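Long-range contact in alanine racemase (Corynebacterium glutamicum, PDB 2DY3), which belongs to the alanine racemase family of pyridoxal-5'-phosphate-binding proteins, joining a TIM-barrel-like N-terminal domain to a C-terminal beta domain: residues 50-62 with 73-87. Sequence-based numbering, arbitrary orientation.
Sequences AAHGADAFGVATL and ISQEVLCWIWTPEQD. With PLP (pyridoxal-5'-phosphate), chain F.
Val-59 O meets several groups at once: Trp-80 N in a weak 3.3 Å hydrogen bond, Cys-79 CA in a C-H...O contact, and the indole of Trp-80, over whose centre it lies 3.1 Å above the plane. With chi1 at 50°, CG of Trp-80 sits between its own backbone N and carbonyl carbon, folding the indole back over Gly-58 and Val-59. Ala-60 CA adds a CH-pi contact, 4.1 Å from the centroid of the five-membered ring on that same face; PLP C2A touches the opposite face, so the tryptophan forms part of the wall of the PLP pocket. Straighter bonds join the parallel strands before it, among them Val-59 N to Leu-78 O at 2.8 Å with an N-H...O angle of 170°. Beyond the corner at Ala-60, water 2 accepts from Leu-62 N and donates to Ile-81 O. Leu-62 CD1 approaches Cys-79 SG and packs 3.6 Å from Trp-82 CB. At the other end, Ile-73 CG2 lies 3.5 Å from Phe-57 CD2, while Gln-75 OE1 reaches the ring edge. Helix 62-70 connects these barrel strands as a beta-alpha-beta unit and packs on Val-59 and Val-77; strands 28-32 and 97-100 flank the pair.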
loop_
_atom_site.group_PDB
_atom_site.type_symbol
_atom_site.label_atom_id
_atom_site.label_comp_id
_atom_site.label_asym_id
_atom_site.label_seq_id
_atom_site.Cartn_x
_atom_site.Cartn_y
_atom_site.Cartn_z
ATOM N N ALA B 50 16.137 -18.774 -5.348
ATOM C CA ALA B 50 16.392 -20.170 -5.014
ATOM C C ALA B 50 17.310 -20.805 -6.051
ATOM O O ALA B 50 18.239 -21.540 -5.714
ATOM C CB ALA B 50 15.074 -20.941 -4.943
ATOM N N ALA B 51 17.040 -20.507 -7.315
ATOM C CA ALA B 51 17.812 -21.053 -8.425
ATOM C C ALA B 51 19.233 -20.513 -8.492
ATOM O O ALA B 51 20.027 -20.967 -9.313
ATOM C CB ALA B 51 17.084 -20.782 -9.740
ATOM N N HIS B 52 19.569 -19.548 -7.636
ATOM C CA HIS B 52 20.924 -19.014 -7.664
ATOM C C HIS B 52 21.747 -19.127 -6.394
ATOM O O HIS B 52 22.685 -18.358 -6.188
ATOM C CB HIS B 52 20.923 -17.566 -8.165
ATOM C CG HIS B 52 20.633 -17.453 -9.628
ATOM N ND1 HIS B 52 19.350 -17.386 -10.129
ATOM C CD2 HIS B 52 21.454 -17.511 -10.704
ATOM C CE1 HIS B 52 19.394 -17.411 -11.450
ATOM N NE2 HIS B 52 20.657 -17.487 -11.823
ATOM N N GLY B 53 21.408 -20.083 -5.537
ATOM C CA GLY B 53 22.210 -20.263 -4.344
ATOM C C GLY B 53 21.594 -20.153 -2.964
ATOM O O GLY B 53 22.178 -20.659 -2.010
ATOM N N ALA B 54 20.441 -19.505 -2.833
ATOM C CA ALA B 54 19.826 -19.371 -1.514
ATOM C C ALA B 54 19.723 -20.718 -0.802
ATOM O O ALA B 54 19.233 -21.695 -1.364
ATOM C CB ALA B 54 18.436 -18.739 -1.635
ATOM N N ASP B 55 20.184 -20.754 0.443
ATOM C CA ASP B 55 20.144 -21.970 1.249
ATOM C C ASP B 55 18.855 -22.036 2.049
ATOM O O ASP B 55 18.429 -23.107 2.490
ATOM C CB ASP B 55 21.330 -21.987 2.208
ATOM C CG ASP B 55 22.650 -22.058 1.480
ATOM O OD1 ASP B 55 22.912 -23.104 0.855
ATOM O OD2 ASP B 55 23.413 -21.073 1.523
ATOM N N ALA B 56 18.230 -20.879 2.228
ATOM C CA ALA B 56 17.000 -20.806 3.003
ATOM C C ALA B 56 16.295 -19.479 2.763
ATOM O O ALA B 56 16.826 -18.597 2.086
ATOM C CB ALA B 56 17.322 -20.969 4.485
ATOM N N PHE B 57 15.094 -19.345 3.322
ATOM C CA PHE B 57 14.309 -18.125 3.183
ATOM C C PHE B 57 13.731 -17.707 4.526
ATOM O O PHE B 57 13.384 -18.550 5.359
ATOM C CB PHE B 57 13.169 -18.338 2.187
ATOM C CG PHE B 57 13.624 -18.437 0.757
ATOM C CD1 PHE B 57 13.834 -17.294 0.002
ATOM C CD2 PHE B 57 13.866 -19.674 0.179
ATOM C CE1 PHE B 57 14.280 -17.381 -1.313
ATOM C CE2 PHE B 57 14.312 -19.772 -1.130
ATOM C CZ PHE B 57 14.518 -18.619 -1.878
ATOM N N GLY B 58 13.638 -16.403 4.734
ATOM C CA GLY B 58 13.088 -15.895 5.971
ATOM C C GLY B 58 11.900 -14.994 5.690
ATOM O O GLY B 58 11.947 -14.155 4.778
ATOM N N VAL B 59 10.820 -15.190 6.442
ATOM C CA VAL B 59 9.639 -14.346 6.289
ATOM C C VAL B 59 9.121 -13.996 7.667
ATOM O O VAL B 59 9.552 -14.573 8.673
ATOM C CB VAL B 59 8.482 -15.028 5.499
ATOM C CG1 VAL B 59 8.873 -15.203 4.042
ATOM C CG2 VAL B 59 8.111 -16.365 6.143
ATOM N N ALA B 60 8.198 -13.044 7.710
ATOM C CA ALA B 60 7.622 -12.622 8.976
ATOM C C ALA B 60 6.485 -13.508 9.446
ATOM O O ALA B 60 6.531 -14.048 10.550
ATOM C CB ALA B 60 7.129 -11.186 8.875
ATOM N N THR B 61 5.469 -13.672 8.602
ATOM C CA THR B 61 4.288 -14.424 8.997
ATOM C C THR B 61 4.126 -15.864 8.517
ATOM O O THR B 61 4.801 -16.323 7.605
ATOM C CB THR B 61 3.006 -13.654 8.600
ATOM O OG1 THR B 61 2.850 -13.681 7.174
ATOM C CG2 THR B 61 3.091 -12.203 9.063
ATOM N N LEU B 62 3.198 -16.551 9.173
ATOM C CA LEU B 62 2.845 -17.929 8.879
ATOM C C LEU B 62 2.357 -17.993 7.443
ATOM O O LEU B 62 2.742 -18.877 6.679
ATOM C CB LEU B 62 1.717 -18.368 9.812
ATOM C CG LEU B 62 1.940 -19.303 11.003
ATOM C CD1 LEU B 62 3.384 -19.282 11.484
ATOM C CD2 LEU B 62 0.965 -18.901 12.104
ATOM N N ILE B 73 8.948 -23.528 -3.198
ATOM C CA ILE B 73 10.222 -23.357 -2.518
ATOM C C ILE B 73 10.399 -24.577 -1.622
ATOM O O ILE B 73 9.542 -24.867 -0.782
ATOM C CB ILE B 73 10.228 -22.086 -1.642
ATOM C CG1 ILE B 73 10.080 -20.840 -2.526
ATOM C CG2 ILE B 73 11.510 -22.032 -0.818
ATOM C CD1 ILE B 73 11.207 -20.660 -3.520
ATOM N N SER B 74 11.497 -25.298 -1.812
ATOM C CA SER B 74 11.772 -26.490 -1.020
ATOM C C SER B 74 12.897 -26.252 -0.016
ATOM O O SER B 74 13.227 -27.129 0.773
ATOM C CB SER B 74 12.130 -27.666 -1.940
ATOM O OG SER B 74 13.252 -27.355 -2.750
ATOM N N GLN B 75 13.488 -25.067 -0.048
ATOM C CA GLN B 75 14.554 -24.749 0.895
ATOM C C GLN B 75 13.998 -24.530 2.306
ATOM O O GLN B 75 12.790 -24.381 2.504
ATOM C CB GLN B 75 15.299 -23.472 0.474
ATOM C CG GLN B 75 16.245 -23.594 -0.717
ATOM C CD GLN B 75 15.529 -23.919 -2.014
ATOM O OE1 GLN B 75 14.401 -23.484 -2.243
ATOM N NE2 GLN B 75 16.192 -24.677 -2.879
ATOM N N GLU B 76 14.904 -24.509 3.275
ATOM C CA GLU B 76 14.571 -24.259 4.670
ATOM C C GLU B 76 13.855 -22.897 4.724
ATOM O O GLU B 76 14.288 -21.942 4.075
ATOM C CB GLU B 76 15.871 -24.205 5.470
ATOM C CG GLU B 76 15.738 -23.941 6.948
ATOM C CD GLU B 76 17.096 -23.854 7.622
ATOM O OE1 GLU B 76 17.940 -24.739 7.363
ATOM O OE2 GLU B 76 17.323 -22.910 8.413
ATOM N N VAL B 77 12.763 -22.815 5.479
ATOM C CA VAL B 77 12.003 -21.573 5.608
ATOM C C VAL B 77 11.778 -21.218 7.081
ATOM O O VAL B 77 11.330 -22.052 7.862
ATOM C CB VAL B 77 10.621 -21.676 4.906
ATOM C CG1 VAL B 77 9.784 -20.416 5.198
ATOM C CG2 VAL B 77 10.808 -21.827 3.394
ATOM N N LEU B 78 12.093 -19.978 7.451
ATOM C CA LEU B 78 11.926 -19.504 8.828
ATOM C C LEU B 78 10.880 -18.391 8.913
ATOM O O LEU B 78 10.864 -17.471 8.101
ATOM C CB LEU B 78 13.257 -18.994 9.381
ATOM C CG LEU B 78 13.254 -18.408 10.801
ATOM C CD1 LEU B 78 12.804 -19.440 11.833
ATOM C CD2 LEU B 78 14.654 -17.921 11.125
ATOM N N CYS B 79 10.013 -18.490 9.914
ATOM C CA CYS B 79 8.941 -17.525 10.147
ATOM C C CYS B 79 9.096 -16.990 11.581
ATOM O O CYS B 79 9.255 -17.764 12.522
ATOM C CB CYS B 79 7.603 -18.261 9.925
ATOM S SG CYS B 79 6.175 -17.721 10.834
ATOM N N TRP B 80 9.065 -15.674 11.763
ATOM C CA TRP B 80 9.247 -15.145 13.114
ATOM C C TRP B 80 8.148 -14.284 13.738
ATOM O O TRP B 80 8.321 -13.781 14.847
ATOM C CB TRP B 80 10.599 -14.417 13.211
ATOM C CG TRP B 80 10.845 -13.427 12.123
ATOM C CD1 TRP B 80 10.310 -12.178 12.013
ATOM C CD2 TRP B 80 11.654 -13.623 10.958
ATOM N NE1 TRP B 80 10.732 -11.585 10.847
ATOM C CE2 TRP B 80 11.557 -12.453 10.180
ATOM C CE3 TRP B 80 12.448 -14.679 10.494
ATOM C CZ2 TRP B 80 12.220 -12.308 8.965
ATOM C CZ3 TRP B 80 13.106 -14.532 9.285
ATOM C CH2 TRP B 80 12.988 -13.357 8.535
ATOM N N ILE B 81 7.025 -14.111 13.050
ATOM C CA ILE B 81 5.927 -13.327 13.613
ATOM C C ILE B 81 4.627 -14.118 13.542
ATOM O O ILE B 81 3.967 -14.170 12.504
ATOM C CB ILE B 81 5.733 -11.969 12.886
ATOM C CG1 ILE B 81 6.976 -11.095 13.062
ATOM C CG2 ILE B 81 4.548 -11.233 13.477
ATOM C CD1 ILE B 81 6.861 -9.719 12.420
ATOM N N TRP B 82 4.280 -14.744 14.660
ATOM C CA TRP B 82 3.068 -15.546 14.777
ATOM C C TRP B 82 2.718 -15.613 16.254
ATOM O O TRP B 82 3.522 -15.222 17.096
ATOM C CB TRP B 82 3.309 -16.972 14.267
ATOM C CG TRP B 82 4.422 -17.702 14.988
ATOM C CD1 TRP B 82 5.764 -17.547 14.790
ATOM C CD2 TRP B 82 4.283 -18.709 16.006
ATOM N NE1 TRP B 82 6.469 -18.395 15.614
ATOM C CE2 TRP B 82 5.585 -19.118 16.371
ATOM C CE3 TRP B 82 3.187 -19.304 16.642
ATOM C CZ2 TRP B 82 5.821 -20.097 17.345
ATOM C CZ3 TRP B 82 3.421 -20.272 17.609
ATOM C CH2 TRP B 82 4.730 -20.659 17.952
ATOM N N THR B 83 1.517 -16.090 16.564
ATOM C CA THR B 83 1.087 -16.234 17.948
ATOM C C THR B 83 0.480 -17.615 18.087
ATOM O O THR B 83 -0.009 -18.186 17.119
ATOM C CB THR B 83 0.025 -15.185 18.355
ATOM O OG1 THR B 83 -1.153 -15.367 17.557
ATOM C CG2 THR B 83 0.573 -13.766 18.171
ATOM N N PRO B 84 0.502 -18.169 19.303
ATOM C CA PRO B 84 -0.045 -19.499 19.586
ATOM C C PRO B 84 -1.532 -19.597 19.289
ATOM O O PRO B 84 -2.087 -20.695 19.212
ATOM C CB PRO B 84 0.252 -19.683 21.072
ATOM C CG PRO B 84 1.506 -18.870 21.267
ATOM C CD PRO B 84 1.186 -17.620 20.488
ATOM N N GLU B 85 -2.172 -18.447 19.123
ATOM C CA GLU B 85 -3.599 -18.403 18.846
ATOM C C GLU B 85 -3.890 -18.713 17.378
ATOM O O GLU B 85 -5.023 -19.027 17.016
ATOM C CB GLU B 85 -4.166 -17.027 19.214
ATOM C CG GLU B 85 -4.038 -16.650 20.702
ATOM C CD GLU B 85 -2.602 -16.348 21.141
ATOM O OE1 GLU B 85 -1.763 -17.272 21.144
ATOM O OE2 GLU B 85 -2.308 -15.181 21.489
ATOM N N GLN B 86 -2.868 -18.619 16.533
ATOM C CA GLN B 86 -3.043 -18.907 15.116
ATOM C C GLN B 86 -2.818 -20.390 14.870
ATOM O O GLN B 86 -2.380 -21.113 15.762
ATOM C CB GLN B 86 -2.040 -18.125 14.271
ATOM C CG GLN B 86 -1.978 -16.643 14.562
ATOM C CD GLN B 86 -1.108 -15.922 13.563
ATOM O OE1 GLN B 86 -1.574 -15.502 12.496
ATOM N NE2 GLN B 86 0.170 -15.793 13.886
ATOM N N ASP B 87 -3.102 -20.835 13.653
ATOM C CA ASP B 87 -2.907 -22.234 13.293
ATOM C C ASP B 87 -1.439 -22.449 12.901
ATOM O O ASP B 87 -1.127 -22.681 11.730
ATOM C CB ASP B 87 -3.818 -22.604 12.117
ATOM C CG ASP B 87 -3.779 -24.083 11.789
ATOM O OD1 ASP B 87 -4.492 -24.504 10.859
ATOM O OD2 ASP B 87 -3.042 -24.825 12.463
HETATM N N1 PLP F . 15.933 -10.491 9.723
HETATM C C2 PLP F . 14.719 -10.130 10.315
HETATM C C2A PLP F . 14.311 -10.774 11.630
HETATM C C3 PLP F . 13.905 -9.166 9.673
HETATM O O3 PLP F . 12.707 -8.789 10.244
HETATM C C4 PLP F . 14.333 -8.589 8.437
HETATM C C4A PLP F . 13.502 -7.502 7.707
HETATM C C5 PLP F . 15.598 -8.986 7.881
HETATM C C6 PLP F . 16.371 -9.934 8.533
HETATM C C5A PLP F . 16.138 -8.413 6.605
HETATM O O4P PLP F . 16.835 -7.198 6.849
HETATM P P PLP F . 17.559 -6.272 5.732
HETATM O O1P PLP F . 16.590 -5.946 4.692
HETATM O O2P PLP F . 17.964 -5.112 6.526
HETATM O O3P PLP F . 18.666 -7.126 5.245
HETATM O O HOH W 1 17.368 -25.692 2.784
HETATM O O HOH W 2 1.749 -15.199 11.705
#